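Local coordinates for xyloglucan-specific endo-beta-1,4-glucanase BoGH9A (Bacteroides ovatus, PDB 6DHT), which hydrolyses internal beta-1,4-glucosidic linkages in the backbone of xyloglucans, releasing xyloglucan oligosaccharides, at residues K31-D36 / L75-V80; G38-F43 / K58-A63; N141-H146 / R258-K263; Y237-T242 / I328-Y333. All coordinates share one frame; numbering follows the deposited sequence.

In the fold
The four contacts fall into two pairs on opposite sides of the molecule's centre. Contacts 1 and 2 belong to the N-terminal Ig-like domain, with centres about 11 Å apart; along the chain contact 2 is nested inside the loop closed by contact 1, and strand 72-76 lies beside 62-63 in one sheet. Contacts 3 and 4 lie in the glycosyl hydrolase family 9 region, about 10 Å apart between centres, and alternate along the chain. They meet where strands 259-260 and 239-241 run side by side. Centres of the two pairs are 46 to 60 Å apart; the first pair lies within the Ig-like domain, the second near the predicted catalytic residues.

Contact 1: K31-D36 / L75-V80; sequences KIAVVD and LDFSAV
Segments 31-36 and 75-80 run antiparallel: Ala33 and Leu75 form a hydrogen-bonded pair, N of each donating to O of the other, and Ile32 faces Asp76 in the adjoining non-hydrogen-bonded pair. Beyond the strands, Phe77 N reaches Lys31 O at 2.9 Å. That carbonyl oxygen also sits over the centre of the Phe77 ring, 3.5 Å above its plane, while Ala33 CB lies at the ring edge. With chi1 at 45°, Phe77 CG stands between its own backbone N and carbonyl carbon, and the ring folds back under Lys31, where Lys31 CB meets Phe77 CE2 at 3.6 Å. Ser78 OG accepts a nearly straight bond from Lys31 N (2.9 Å, 170°) and donates to Asp76 OD1 at 2.6 Å; Asp76 OD1 also takes Ser78 N, closing an Asx turn. The Lys31 chain runs extended to CE, then bends, bringing NZ to Gln29 O and Pro27 O and, weakly, to Val80 O. Val35 CG2 touches Leu75 CD1 at 3.8 Å. Leu88 of strand 84-90 touches Ala33, Leu75 and Phe77, which thus face the interior between the two antiparallel sheets, as in an immunoglobulin-like beta sandwich.

Contact 2: G38-F43 / K58-A63; sequences GKVEEF and KSLYTA
Apolar packing centres on Leu60, whose two methyl groups part company. Leu60 CD1 meets Val40 CG1 at 3.6 Å and lies against the backbone between Glu41 and Glu42, with Glu41 C at 3.7 Å. Leu60 CD2 comes in the ring plane to the edge of Phe43, 3.8 Å from Phe43 CE1. The polar link is indirect: one water donates to Glu41 O at 2.8 Å and accepts from Leu60 N at 2.9 Å, bridging the main chains where no direct hydrogen bond joins them. At the surface Glu42 and Lys58 lie side by side as extended chains pointing the same way. Glu42 OE1 touches Lys58 CE at 3.4 Å but stays 4.2 Å from Lys58 NZ, a loose attraction rather than a salt bridge. Leu75 of strand 72-76 touches both Phe43 and Leu60. The contact joins the segment leading into strand 42-47 to the connection between strands 53-58 and 62-63, where the chain passes from one sheet of the Ig-like sandwich to the other.

Contact 3: N141-H146 / R258-K263; sequences NHVLIH and RYVVQK
His146 CG is anti to the backbone N (chi1 -167°) and Tyr259 CG anti to the carbonyl carbon, which brings the edge of the imidazole toward the face of the phenol ring. The pair is an offset edge-to-face stack, with planes at 87° and centroids 5.5 Å apart; His146 CD2 is 3.9 Å from Tyr259 CD2. Val261 CG1 lies over one face of the histidine, whose ring nitrogens are engaged by Ser148 (ND1) and the carbonyl of Pro326 (NE2), fixing its rotation. Leu144 runs alongside Tyr259, Leu144 CB 3.6 Å from Tyr259 CD2 and Leu144 CD2 beside Tyr259 CE2. On the other face of the sheet Ile145 CD1 touches Val260 CG2 at 3.6 Å, while Val143 CG1 packs on Val260 CG1. The backbones are parallel: Leu144 N donates almost straight to Arg258 O (3.0 Å, 174°), Leu144 O takes Val260 N, and His146 N finishes the series at Val260 O. Ahead of these bonds a water joins His142 O to Arg258 N. Arg258 bends away to Asp140 and the carbonyl of Tyr172, its side chain about 7 Å from that of Asp171, the predicted nucleophile. In the mixed sheet strand 143-145 lies between 159-160 and 259-260; strand 239-241 borders 259-260 on its other edge, and Leu320 of helix 317-321 packs on His146.

Contact 4: Y237-T242 / I328-Y333; sequences YHKLTT and IATGEY. With EDO (1,2-ethanediol), chain E; IMD (imidazole), chain B.
Lys239 and Thr241 reach from their strand to the 328-333 loop and carry the tight part of the contact. With CG between the backbone N and carbonyl carbon (chi1 58°) and the chain extended beyond it, Lys239 brings NZ to Thr330 OG1 (2.8 Å) and to Gly331 O (2.7 Å), the latter approached from above the carbonyl plane; Gln317 is a third partner. Thr330 OG1 donates to Thr241 OG1 at 2.6 Å, and Thr241 OG1 to Thr242 O, a chain of hydrogen bonds from Lys239 to that carbonyl. The Thr330 side chain is about 5 Å from that of Asp171, the predicted nucleophile. Ile328 CG2 packs on Lys239 CE and Thr241 CG2. His238 NE2 donates in its ring plane to Glu332 O (2.8 Å, 144°), while ND1 holds Ser264 and Tyr315 stacks on the ring. The looser side lies at Tyr333, whose ring leads away from the strand. Ethanediol and imidazole, both probably from the crystallisation liquor, bind its N and hydroxyl; the Tyr333 hydroxyl also hydrogen-bonds Asp168. Thus the loop between helices 317-321 and 339-353 is pinned to strand 239-241, itself flanked by strands 174-175 and 259-260, with Asn178 of helix 176-192 touching Tyr333.

Contact 1: K31-D36 / L75-V80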
loop_
_atom_site.group_PDB
_atom_site.type_symbol
_atom_site.label_atom_id
_atom_site.label_comp_id
_atom_site.label_asym_id
_atom_site.label_seq_id
_atom_site.Cartn_x
_atom_site.Cartn_y
_atom_site.Cartn_z
ATOM N N LYS A 31 15.989 19.145 -0.312
ATOM C CA LYS A 31 14.943 19.939 0.331
ATOM C C LYS A 31 14.390 20.971 -0.623
ATOM O O LYS A 31 15.012 22.010 -0.867
ATOM C CB LYS A 31 15.467 20.602 1.614
ATOM C CG LYS A 31 16.116 19.601 2.538
ATOM C CD LYS A 31 16.626 20.187 3.862
ATOM C CE LYS A 31 17.434 19.179 4.634
ATOM N NZ LYS A 31 18.693 18.866 3.894
ATOM N N ILE A 32 13.226 20.675 -1.169
ATOM C CA ILE A 32 12.615 21.479 -2.203
ATOM C C ILE A 32 11.160 21.780 -1.892
ATOM O O ILE A 32 10.386 20.902 -1.487
ATOM C CB ILE A 32 12.782 20.826 -3.590
ATOM C CG1 ILE A 32 14.261 20.947 -4.006
ATOM C CG2 ILE A 32 11.827 21.475 -4.638
ATOM C CD1 ILE A 32 14.600 20.398 -5.328
ATOM N N ALA A 33 10.796 23.056 -2.053
ATOM C CA ALA A 33 9.419 23.488 -1.986
ATOM C C ALA A 33 9.076 24.085 -3.339
ATOM O O ALA A 33 9.979 24.458 -4.077
ATOM C CB ALA A 33 9.241 24.530 -0.879
ATOM N N VAL A 34 7.800 24.102 -3.682
ATOM C CA VAL A 34 7.353 24.646 -4.955
ATOM C C VAL A 34 6.230 25.632 -4.708
ATOM O O VAL A 34 5.231 25.310 -4.063
ATOM C CB VAL A 34 6.867 23.548 -5.895
ATOM C CG1 VAL A 34 6.257 24.153 -7.150
ATOM C CG2 VAL A 34 8.023 22.635 -6.260
ATOM N N VAL A 35 6.382 26.845 -5.238
ATOM C CA VAL A 35 5.299 27.806 -5.179
ATOM C C VAL A 35 4.350 27.487 -6.330
ATOM O O VAL A 35 4.775 27.404 -7.480
ATOM C CB VAL A 35 5.835 29.227 -5.297
ATOM C CG1 VAL A 35 4.693 30.204 -5.145
ATOM C CG2 VAL A 35 6.883 29.520 -4.257
ATOM N N ASP A 36 3.075 27.285 -6.024
ATOM C CA ASP A 36 2.118 26.751 -6.984
ATOM C C ASP A 36 1.751 27.729 -8.104
ATOM O O ASP A 36 1.313 27.302 -9.171
ATOM C CB ASP A 36 0.836 26.322 -6.260
ATOM C CG ASP A 36 -0.162 25.626 -7.171
ATOM O OD1 ASP A 36 0.209 24.654 -7.858
ATOM O OD2 ASP A 36 -1.344 26.033 -7.194
ATOM N N LEU A 75 12.031 26.051 -5.182
ATOM C CA LEU A 75 12.856 26.607 -4.132
ATOM C C LEU A 75 13.715 25.496 -3.544
ATOM O O LEU A 75 13.187 24.625 -2.855
ATOM C CB LEU A 75 11.959 27.180 -3.041
ATOM C CG LEU A 75 10.760 27.993 -3.524
ATOM C CD1 LEU A 75 9.981 28.520 -2.333
ATOM C CD2 LEU A 75 11.179 29.181 -4.445
ATOM N N ASP A 76 15.016 25.521 -3.812
ATOM C CA ASP A 76 15.934 24.453 -3.393
ATOM C C ASP A 76 16.858 24.937 -2.275
ATOM O O ASP A 76 17.785 25.725 -2.520
ATOM C CB ASP A 76 16.755 23.985 -4.598
ATOM C CG ASP A 76 17.594 22.736 -4.298
ATOM O OD1 ASP A 76 17.825 22.399 -3.110
ATOM O OD2 ASP A 76 18.076 22.120 -5.269
ATOM N N PHE A 77 16.606 24.460 -1.058
ATOM C CA PHE A 77 17.402 24.787 0.121
ATOM C C PHE A 77 18.043 23.521 0.720
ATOM O O PHE A 77 18.270 23.407 1.935
ATOM C CB PHE A 77 16.545 25.525 1.154
ATOM C CG PHE A 77 15.197 24.916 1.382
ATOM C CD1 PHE A 77 14.156 25.171 0.521
ATOM C CD2 PHE A 77 14.959 24.101 2.484
ATOM C CE1 PHE A 77 12.892 24.593 0.724
ATOM C CE2 PHE A 77 13.695 23.532 2.698
ATOM C CZ PHE A 77 12.664 23.782 1.812
ATOM N N SER A 78 18.370 22.585 -0.169
ATOM C CA SER A 78 18.993 21.312 0.215
ATOM C C SER A 78 20.250 21.473 1.069
ATOM O O SER A 78 20.563 20.629 1.904
ATOM C CB SER A 78 19.331 20.497 -1.046
ATOM O OG SER A 78 18.187 20.191 -1.807
ATOM N N ALA A 79 20.971 22.581 0.876
ATOM C CA ALA A 79 22.219 22.810 1.594
ATOM C C ALA A 79 22.009 23.049 3.079
ATOM O O ALA A 79 22.939 22.947 3.862
ATOM C CB ALA A 79 22.961 23.983 0.972
ATOM N N VAL A 80 20.780 23.341 3.492
ATOM C CA VAL A 80 20.522 23.479 4.920
ATOM C C VAL A 80 20.421 22.072 5.492
ATOM O O VAL A 80 19.510 21.321 5.122
ATOM C CB VAL A 80 19.234 24.255 5.212
ATOM C CG1 VAL A 80 19.029 24.377 6.701
ATOM C CG2 VAL A 80 19.265 25.654 4.565
#

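Contact 2: G38-F43 / K58-A63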
loop_
_atom_site.group_PDB
_atom_site.type_symbol
_atom_site.label_atom_id
_atom_site.label_comp_id
_atom_site.label_asym_id
_atom_site.label_seq_id
_atom_site.Cartn_x
_atom_site.Cartn_y
_atom_site.Cartn_z
ATOM N N GLY A 38 2.300 32.308 -9.232
ATOM C CA GLY A 38 2.701 33.657 -8.882
ATOM C C GLY A 38 4.132 33.951 -9.275
ATOM O O GLY A 38 4.927 33.051 -9.535
ATOM N N LYS A 39 4.467 35.234 -9.307
ATOM C CA LYS A 39 5.804 35.663 -9.660
ATOM C C LYS A 39 6.689 35.683 -8.415
ATOM O O LYS A 39 6.397 36.383 -7.446
ATOM C CB LYS A 39 5.734 37.053 -10.309
ATOM C CG LYS A 39 7.022 37.481 -11.007
ATOM C CD LYS A 39 6.811 38.677 -11.938
ATOM C CE LYS A 39 8.134 39.191 -12.511
ATOM N NZ LYS A 39 9.053 38.091 -12.944
ATOM N N VAL A 40 7.761 34.892 -8.444
ATOM C CA VAL A 40 8.701 34.779 -7.336
ATOM C C VAL A 40 10.114 34.936 -7.889
ATOM O O VAL A 40 10.430 34.394 -8.952
ATOM C CB VAL A 40 8.559 33.397 -6.625
ATOM C CG1 VAL A 40 9.688 33.166 -5.642
ATOM C CG2 VAL A 40 7.227 33.326 -5.916
ATOM N N GLU A 41 10.966 35.668 -7.177
ATOM C CA GLU A 41 12.337 35.870 -7.623
ATOM C C GLU A 41 13.362 35.439 -6.589
ATOM O O GLU A 41 14.529 35.217 -6.917
ATOM C CB GLU A 41 12.547 37.342 -7.993
ATOM C CG GLU A 41 11.703 37.770 -9.187
ATOM C CD GLU A 41 11.874 39.232 -9.550
ATOM O OE1 GLU A 41 12.671 39.934 -8.889
ATOM O OE2 GLU A 41 11.206 39.677 -10.508
ATOM N N GLU A 42 12.921 35.306 -5.345
ATOM C CA GLU A 42 13.831 35.092 -4.232
ATOM C C GLU A 42 13.123 34.421 -3.049
ATOM O O GLU A 42 11.953 34.672 -2.809
ATOM C CB GLU A 42 14.353 36.459 -3.816
ATOM C CG GLU A 42 15.300 36.483 -2.667
ATOM C CD GLU A 42 15.769 37.898 -2.383
ATOM O OE1 GLU A 42 16.196 38.576 -3.342
ATOM O OE2 GLU A 42 15.692 38.335 -1.216
ATOM N N PHE A 43 13.837 33.570 -2.310
ATOM C CA PHE A 43 13.335 33.085 -1.028
ATOM C C PHE A 43 14.434 33.051 0.007
ATOM O O PHE A 43 15.621 33.068 -0.335
ATOM C CB PHE A 43 12.680 31.694 -1.162
ATOM C CG PHE A 43 13.657 30.556 -1.325
ATOM C CD1 PHE A 43 14.165 30.228 -2.571
ATOM C CD2 PHE A 43 14.054 29.818 -0.225
ATOM C CE1 PHE A 43 15.067 29.179 -2.715
ATOM C CE2 PHE A 43 14.942 28.761 -0.363
ATOM C CZ PHE A 43 15.448 28.450 -1.605
ATOM N N LYS A 58 18.179 32.474 -5.040
ATOM C CA LYS A 58 17.811 33.343 -6.158
ATOM C C LYS A 58 17.949 32.582 -7.480
ATOM O O LYS A 58 18.309 31.406 -7.487
ATOM C CB LYS A 58 18.716 34.581 -6.162
ATOM C CG LYS A 58 18.739 35.339 -4.842
ATOM C CD LYS A 58 19.665 36.555 -4.900
ATOM C CE LYS A 58 19.419 37.497 -3.731
ATOM N NZ LYS A 58 20.374 38.649 -3.722
ATOM N N SER A 59 17.658 33.244 -8.597
ATOM C CA SER A 59 17.778 32.630 -9.928
ATOM C C SER A 59 17.002 31.333 -9.985
ATOM O O SER A 59 17.543 30.269 -10.317
ATOM C CB SER A 59 19.228 32.368 -10.298
ATOM O OG SER A 59 19.948 33.578 -10.330
ATOM N N LEU A 60 15.722 31.447 -9.673
ATOM C CA LEU A 60 14.886 30.278 -9.457
ATOM C C LEU A 60 14.333 29.701 -10.746
ATOM O O LEU A 60 13.924 30.425 -11.655
ATOM C CB LEU A 60 13.739 30.628 -8.516
ATOM C CG LEU A 60 14.145 31.316 -7.217
ATOM C CD1 LEU A 60 12.895 31.780 -6.523
ATOM C CD2 LEU A 60 14.973 30.398 -6.324
ATOM N N TYR A 61 14.310 28.372 -10.802
ATOM C CA TYR A 61 13.732 27.643 -11.919
ATOM C C TYR A 61 12.224 27.665 -11.853
ATOM O O TYR A 61 11.638 27.546 -10.774
ATOM C CB TYR A 61 14.202 26.179 -11.879
ATOM C CG TYR A 61 13.589 25.303 -12.944
ATOM C CD1 TYR A 61 14.070 25.324 -14.244
ATOM C CD2 TYR A 61 12.538 24.435 -12.649
ATOM C CE1 TYR A 61 13.516 24.533 -15.230
ATOM C CE2 TYR A 61 11.972 23.640 -13.633
ATOM C CZ TYR A 61 12.477 23.679 -14.920
ATOM O OH TYR A 61 11.932 22.896 -15.912
ATOM N N THR A 62 11.594 27.809 -13.015
ATOM C CA THR A 62 10.143 27.755 -13.115
ATOM C C THR A 62 9.759 26.814 -14.239
ATOM O O THR A 62 10.543 26.593 -15.159
ATOM C CB THR A 62 9.511 29.140 -13.391
ATOM O OG1 THR A 62 9.953 29.614 -14.670
ATOM C CG2 THR A 62 9.905 30.121 -12.323
ATOM N N ALA A 63 8.552 26.266 -14.158
ATOM C CA ALA A 63 8.042 25.368 -15.169
ATOM C C ALA A 63 6.534 25.338 -15.117
ATOM O O ALA A 63 5.927 25.748 -14.127
ATOM C CB ALA A 63 8.584 23.960 -14.954
HETATM O O HOH W 1 14.580 34.095 -9.500
#

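Contact 3: N141-H146 / R258-K263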
loop_
_atom_site.group_PDB
_atom_site.type_symbol
_atom_site.label_atom_id
_atom_site.label_comp_id
_atom_site.label_asym_id
_atom_site.label_seq_id
_atom_site.Cartn_x
_atom_site.Cartn_y
_atom_site.Cartn_z
ATOM N N ASN A 141 -18.764 -15.372 12.092
ATOM C CA ASN A 141 -18.810 -16.756 12.573
ATOM C C ASN A 141 -20.017 -17.503 12.022
ATOM O O ASN A 141 -20.129 -18.720 12.194
ATOM C CB ASN A 141 -18.836 -16.789 14.101
ATOM C CG ASN A 141 -19.856 -15.825 14.696
ATOM O OD1 ASN A 141 -20.709 -15.276 13.990
ATOM N ND2 ASN A 141 -19.766 -15.612 16.007
ATOM N N HIS A 142 -20.905 -16.768 11.363
ATOM C CA HIS A 142 -22.097 -17.347 10.762
ATOM C C HIS A 142 -22.203 -16.909 9.304
ATOM O O HIS A 142 -22.957 -16.002 8.964
ATOM C CB HIS A 142 -23.333 -16.911 11.553
ATOM C CG HIS A 142 -24.577 -17.654 11.188
ATOM N ND1 HIS A 142 -25.343 -17.330 10.090
ATOM C CD2 HIS A 142 -25.190 -18.709 11.776
ATOM C CE1 HIS A 142 -26.375 -18.152 10.017
ATOM N NE2 HIS A 142 -26.305 -18.998 11.028
ATOM N N VAL A 143 -21.436 -17.573 8.446
ATOM C CA VAL A 143 -21.294 -17.185 7.049
ATOM C C VAL A 143 -21.774 -18.308 6.133
ATOM O O VAL A 143 -21.455 -19.468 6.356
ATOM C CB VAL A 143 -19.803 -16.812 6.752
ATOM C CG1 VAL A 143 -19.586 -16.457 5.287
ATOM C CG2 VAL A 143 -19.377 -15.653 7.626
ATOM N N LEU A 144 -22.523 -17.939 5.102
ATOM C CA LEU A 144 -23.163 -18.903 4.208
ATOM C C LEU A 144 -22.335 -19.216 2.978
ATOM O O LEU A 144 -21.778 -18.320 2.342
ATOM C CB LEU A 144 -24.501 -18.344 3.726
ATOM C CG LEU A 144 -25.766 -18.780 4.465
ATOM C CD1 LEU A 144 -25.584 -18.800 5.972
ATOM C CD2 LEU A 144 -26.903 -17.850 4.072
ATOM N N ILE A 145 -22.269 -20.493 2.627
ATOM C CA ILE A 145 -21.789 -20.871 1.310
ATOM C C ILE A 145 -22.817 -20.400 0.292
ATOM O O ILE A 145 -23.926 -20.936 0.219
ATOM C CB ILE A 145 -21.597 -22.404 1.181
ATOM C CG1 ILE A 145 -20.561 -22.921 2.187
ATOM C CG2 ILE A 145 -21.211 -22.779 -0.242
ATOM C CD1 ILE A 145 -19.109 -22.461 1.946
ATOM N N HIS A 146 -22.468 -19.373 -0.467
ATOM C CA HIS A 146 -23.256 -18.913 -1.596
ATOM C C HIS A 146 -23.388 -20.043 -2.619
ATOM O O HIS A 146 -22.535 -20.921 -2.673
ATOM C CB HIS A 146 -22.546 -17.723 -2.219
ATOM C CG HIS A 146 -23.364 -16.952 -3.202
ATOM N ND1 HIS A 146 -23.208 -17.088 -4.564
ATOM C CD2 HIS A 146 -24.318 -16.009 -3.027
ATOM C CE1 HIS A 146 -24.028 -16.263 -5.185
ATOM N NE2 HIS A 146 -24.709 -15.588 -4.274
ATOM N N ARG A 258 -23.854 -12.504 5.471
ATOM C CA ARG A 258 -22.489 -12.638 4.940
ATOM C C ARG A 258 -22.311 -13.965 4.207
ATOM O O ARG A 258 -22.740 -15.017 4.697
ATOM C CB ARG A 258 -21.468 -12.522 6.085
ATOM C CG ARG A 258 -21.518 -11.193 6.832
ATOM C CD ARG A 258 -20.766 -10.097 6.109
ATOM N NE ARG A 258 -19.388 -9.975 6.585
ATOM C CZ ARG A 258 -18.600 -8.935 6.301
ATOM N NH1 ARG A 258 -19.004 -7.954 5.514
ATOM N NH2 ARG A 258 -17.370 -8.904 6.792
ATOM N N TYR A 259 -21.679 -13.902 3.036
ATOM C CA TYR A 259 -21.457 -15.068 2.181
ATOM C C TYR A 259 -19.997 -15.208 1.787
ATOM O O TYR A 259 -19.300 -14.205 1.696
ATOM C CB TYR A 259 -22.234 -14.949 0.869
ATOM C CG TYR A 259 -23.741 -14.923 1.001
ATOM C CD1 TYR A 259 -24.408 -13.738 1.226
ATOM C CD2 TYR A 259 -24.484 -16.083 0.862
ATOM C CE1 TYR A 259 -25.784 -13.700 1.339
ATOM C CE2 TYR A 259 -25.871 -16.057 0.967
ATOM C CZ TYR A 259 -26.507 -14.861 1.211
ATOM O OH TYR A 259 -27.881 -14.809 1.321
ATOM N N VAL A 260 -19.552 -16.434 1.548
ATOM C CA VAL A 260 -18.347 -16.668 0.745
ATOM C C VAL A 260 -18.804 -17.081 -0.645
ATOM O O VAL A 260 -19.786 -17.824 -0.804
ATOM C CB VAL A 260 -17.348 -17.697 1.355
ATOM C CG1 VAL A 260 -16.812 -17.207 2.705
ATOM C CG2 VAL A 260 -17.976 -19.067 1.491
ATOM N N VAL A 261 -18.139 -16.549 -1.655
ATOM C CA VAL A 261 -18.518 -16.777 -3.034
ATOM C C VAL A 261 -17.475 -17.583 -3.817
ATOM O O VAL A 261 -16.449 -18.025 -3.264
ATOM C CB VAL A 261 -18.814 -15.451 -3.717
ATOM C CG1 VAL A 261 -19.929 -14.725 -2.975
ATOM C CG2 VAL A 261 -17.559 -14.578 -3.751
ATOM N N GLN A 262 -17.787 -17.762 -5.102
ATOM C CA GLN A 262 -17.031 -18.558 -6.067
ATOM C C GLN A 262 -15.517 -18.570 -5.860
ATOM O O GLN A 262 -14.891 -17.517 -5.750
ATOM C CB GLN A 262 -17.314 -18.022 -7.471
ATOM C CG GLN A 262 -16.717 -18.835 -8.614
ATOM C CD GLN A 262 -16.341 -17.977 -9.824
ATOM O OE1 GLN A 262 -17.199 -17.362 -10.461
ATOM N NE2 GLN A 262 -15.040 -17.921 -10.135
ATOM N N LYS A 263 -14.943 -19.762 -5.845
ATOM C CA LYS A 263 -13.491 -19.925 -5.879
ATOM C C LYS A 263 -12.920 -19.335 -7.165
ATOM O O LYS A 263 -13.516 -19.466 -8.229
ATOM C CB LYS A 263 -13.147 -21.414 -5.796
ATOM C CG LYS A 263 -13.515 -22.075 -4.490
ATOM C CD LYS A 263 -13.445 -23.596 -4.637
ATOM C CE LYS A 263 -13.754 -24.303 -3.339
ATOM N NZ LYS A 263 -14.277 -25.689 -3.584
HETATM O O HOH W 2 -24.079 -13.268 8.480
#

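Contact 4: Y237-T242 / I328-Y333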
loop_
_atom_site.group_PDB
_atom_site.type_symbol
_atom_site.label_atom_id
_atom_site.label_comp_id
_atom_site.label_asym_id
_atom_site.label_seq_id
_atom_site.Cartn_x
_atom_site.Cartn_y
_atom_site.Cartn_z
ATOM N N TYR A 237 -12.140 -19.293 -1.786
ATOM C CA TYR A 237 -13.273 -18.439 -2.129
ATOM C C TYR A 237 -12.747 -17.040 -2.399
ATOM O O TYR A 237 -11.845 -16.579 -1.699
ATOM C CB TYR A 237 -14.293 -18.430 -0.976
ATOM C CG TYR A 237 -14.717 -19.827 -0.549
ATOM C CD1 TYR A 237 -15.424 -20.650 -1.416
ATOM C CD2 TYR A 237 -14.434 -20.298 0.707
ATOM C CE1 TYR A 237 -15.809 -21.920 -1.030
ATOM C CE2 TYR A 237 -14.806 -21.561 1.101
ATOM C CZ TYR A 237 -15.490 -22.365 0.226
ATOM O OH TYR A 237 -15.848 -23.620 0.649
ATOM N N HIS A 238 -13.285 -16.378 -3.416
ATOM C CA HIS A 238 -12.768 -15.080 -3.866
ATOM C C HIS A 238 -12.883 -14.015 -2.786
ATOM O O HIS A 238 -11.945 -13.234 -2.574
ATOM C CB HIS A 238 -13.505 -14.657 -5.134
ATOM C CG HIS A 238 -12.883 -13.517 -5.882
ATOM N ND1 HIS A 238 -11.696 -13.621 -6.583
ATOM C CD2 HIS A 238 -13.314 -12.253 -6.076
ATOM C CE1 HIS A 238 -11.429 -12.475 -7.172
ATOM N NE2 HIS A 238 -12.392 -11.620 -6.877
ATOM N N LYS A 239 -14.031 -13.940 -2.119
ATOM C CA LYS A 239 -14.248 -12.923 -1.097
ATOM C C LYS A 239 -15.340 -13.359 -0.117
ATOM O O LYS A 239 -16.087 -14.330 -0.373
ATOM C CB LYS A 239 -14.602 -11.591 -1.740
ATOM C CG LYS A 239 -15.857 -11.660 -2.628
ATOM C CD LYS A 239 -16.210 -10.298 -3.195
ATOM C CE LYS A 239 -17.323 -10.385 -4.241
ATOM N NZ LYS A 239 -17.754 -9.062 -4.739
ATOM N N LEU A 240 -15.407 -12.654 1.008
ATOM C CA LEU A 240 -16.453 -12.803 2.002
ATOM C C LEU A 240 -17.192 -11.484 2.000
ATOM O O LEU A 240 -16.600 -10.428 2.220
ATOM C CB LEU A 240 -15.858 -13.146 3.359
ATOM C CG LEU A 240 -16.823 -13.532 4.490
ATOM C CD1 LEU A 240 -16.080 -14.223 5.605
ATOM C CD2 LEU A 240 -17.522 -12.301 5.040
ATOM N N THR A 241 -18.492 -11.522 1.697
ATOM C CA THR A 241 -19.210 -10.308 1.353
ATOM C C THR A 241 -20.698 -10.387 1.689
ATOM O O THR A 241 -21.269 -11.473 1.840
ATOM C CB THR A 241 -19.050 -10.016 -0.172
ATOM O OG1 THR A 241 -19.625 -8.765 -0.529
ATOM C CG2 THR A 241 -19.651 -11.160 -1.021
ATOM N N THR A 242 -21.300 -9.217 1.819
ATOM C CA THR A 242 -22.758 -9.098 1.800
ATOM C C THR A 242 -23.157 -9.003 0.342
ATOM O O THR A 242 -22.333 -8.757 -0.526
ATOM C CB THR A 242 -23.182 -7.844 2.548
ATOM O OG1 THR A 242 -22.414 -6.735 2.088
ATOM C CG2 THR A 242 -22.984 -8.004 4.031
ATOM N N ILE A 328 -24.495 -10.609 -6.212
ATOM C CA ILE A 328 -23.428 -9.980 -5.438
ATOM C C ILE A 328 -22.994 -8.720 -6.164
ATOM O O ILE A 328 -22.717 -8.771 -7.357
ATOM C CB ILE A 328 -22.228 -10.933 -5.333
ATOM C CG1 ILE A 328 -22.653 -12.294 -4.772
ATOM C CG2 ILE A 328 -21.112 -10.292 -4.493
ATOM C CD1 ILE A 328 -23.184 -12.264 -3.362
ATOM N N ALA A 329 -22.932 -7.577 -5.470
ATOM C CA ALA A 329 -22.627 -6.302 -6.120
ATOM C C ALA A 329 -21.496 -5.502 -5.474
ATOM O O ALA A 329 -21.341 -4.314 -5.733
ATOM C CB ALA A 329 -23.887 -5.440 -6.163
ATOM N N THR A 330 -20.709 -6.188 -4.653
ATOM C CA THR A 330 -19.584 -5.562 -3.957
ATOM C C THR A 330 -18.330 -5.703 -4.825
ATOM O O THR A 330 -18.425 -6.122 -5.958
ATOM C CB THR A 330 -19.382 -6.218 -2.612
ATOM O OG1 THR A 330 -19.152 -7.603 -2.817
ATOM C CG2 THR A 330 -20.622 -6.040 -1.738
ATOM N N GLY A 331 -17.144 -5.365 -4.301
ATOM C CA GLY A 331 -15.965 -5.232 -5.150
ATOM C C GLY A 331 -15.630 -6.479 -5.957
ATOM O O GLY A 331 -15.581 -7.572 -5.416
ATOM N N GLU A 332 -15.387 -6.313 -7.257
ATOM C CA GLU A 332 -15.184 -7.471 -8.108
ATOM C C GLU A 332 -13.783 -8.057 -7.974
ATOM O O GLU A 332 -13.641 -9.267 -7.818
ATOM C CB GLU A 332 -15.454 -7.160 -9.573
ATOM C CG GLU A 332 -15.408 -8.413 -10.427
ATOM C CD GLU A 332 -15.772 -8.161 -11.877
ATOM O OE1 GLU A 332 -15.387 -7.091 -12.405
ATOM O OE2 GLU A 332 -16.435 -9.047 -12.479
ATOM N N TYR A 333 -12.761 -7.203 -8.045
ATOM C CA TYR A 333 -11.359 -7.675 -8.140
ATOM C C TYR A 333 -11.264 -8.765 -9.189
ATOM O O TYR A 333 -10.828 -9.881 -8.896
ATOM C CB TYR A 333 -10.806 -8.170 -6.791
ATOM C CG TYR A 333 -10.620 -7.036 -5.797
ATOM C CD1 TYR A 333 -9.575 -6.132 -5.934
ATOM C CD2 TYR A 333 -11.488 -6.862 -4.738
ATOM C CE1 TYR A 333 -9.402 -5.073 -5.042
ATOM C CE2 TYR A 333 -11.337 -5.800 -3.842
ATOM C CZ TYR A 333 -10.262 -4.920 -4.004
ATOM O OH TYR A 333 -10.075 -3.865 -3.156
HETATM C C1 EDO E . -12.200 -3.147 -6.408
HETATM O O1 EDO E . -13.464 -2.482 -6.365
HETATM C C2 EDO E . -11.799 -3.381 -7.861
HETATM O O2 EDO E . -12.671 -4.348 -8.467
HETATM N N1 IMD B . -11.149 0.620 -2.581
HETATM C C2 IMD B . -11.153 -0.730 -2.656
HETATM N N3 IMD B . -10.055 -1.106 -3.353
HETATM C C4 IMD B . -9.379 0.002 -3.730
HETATM C C5 IMD B . -10.074 1.097 -3.239
#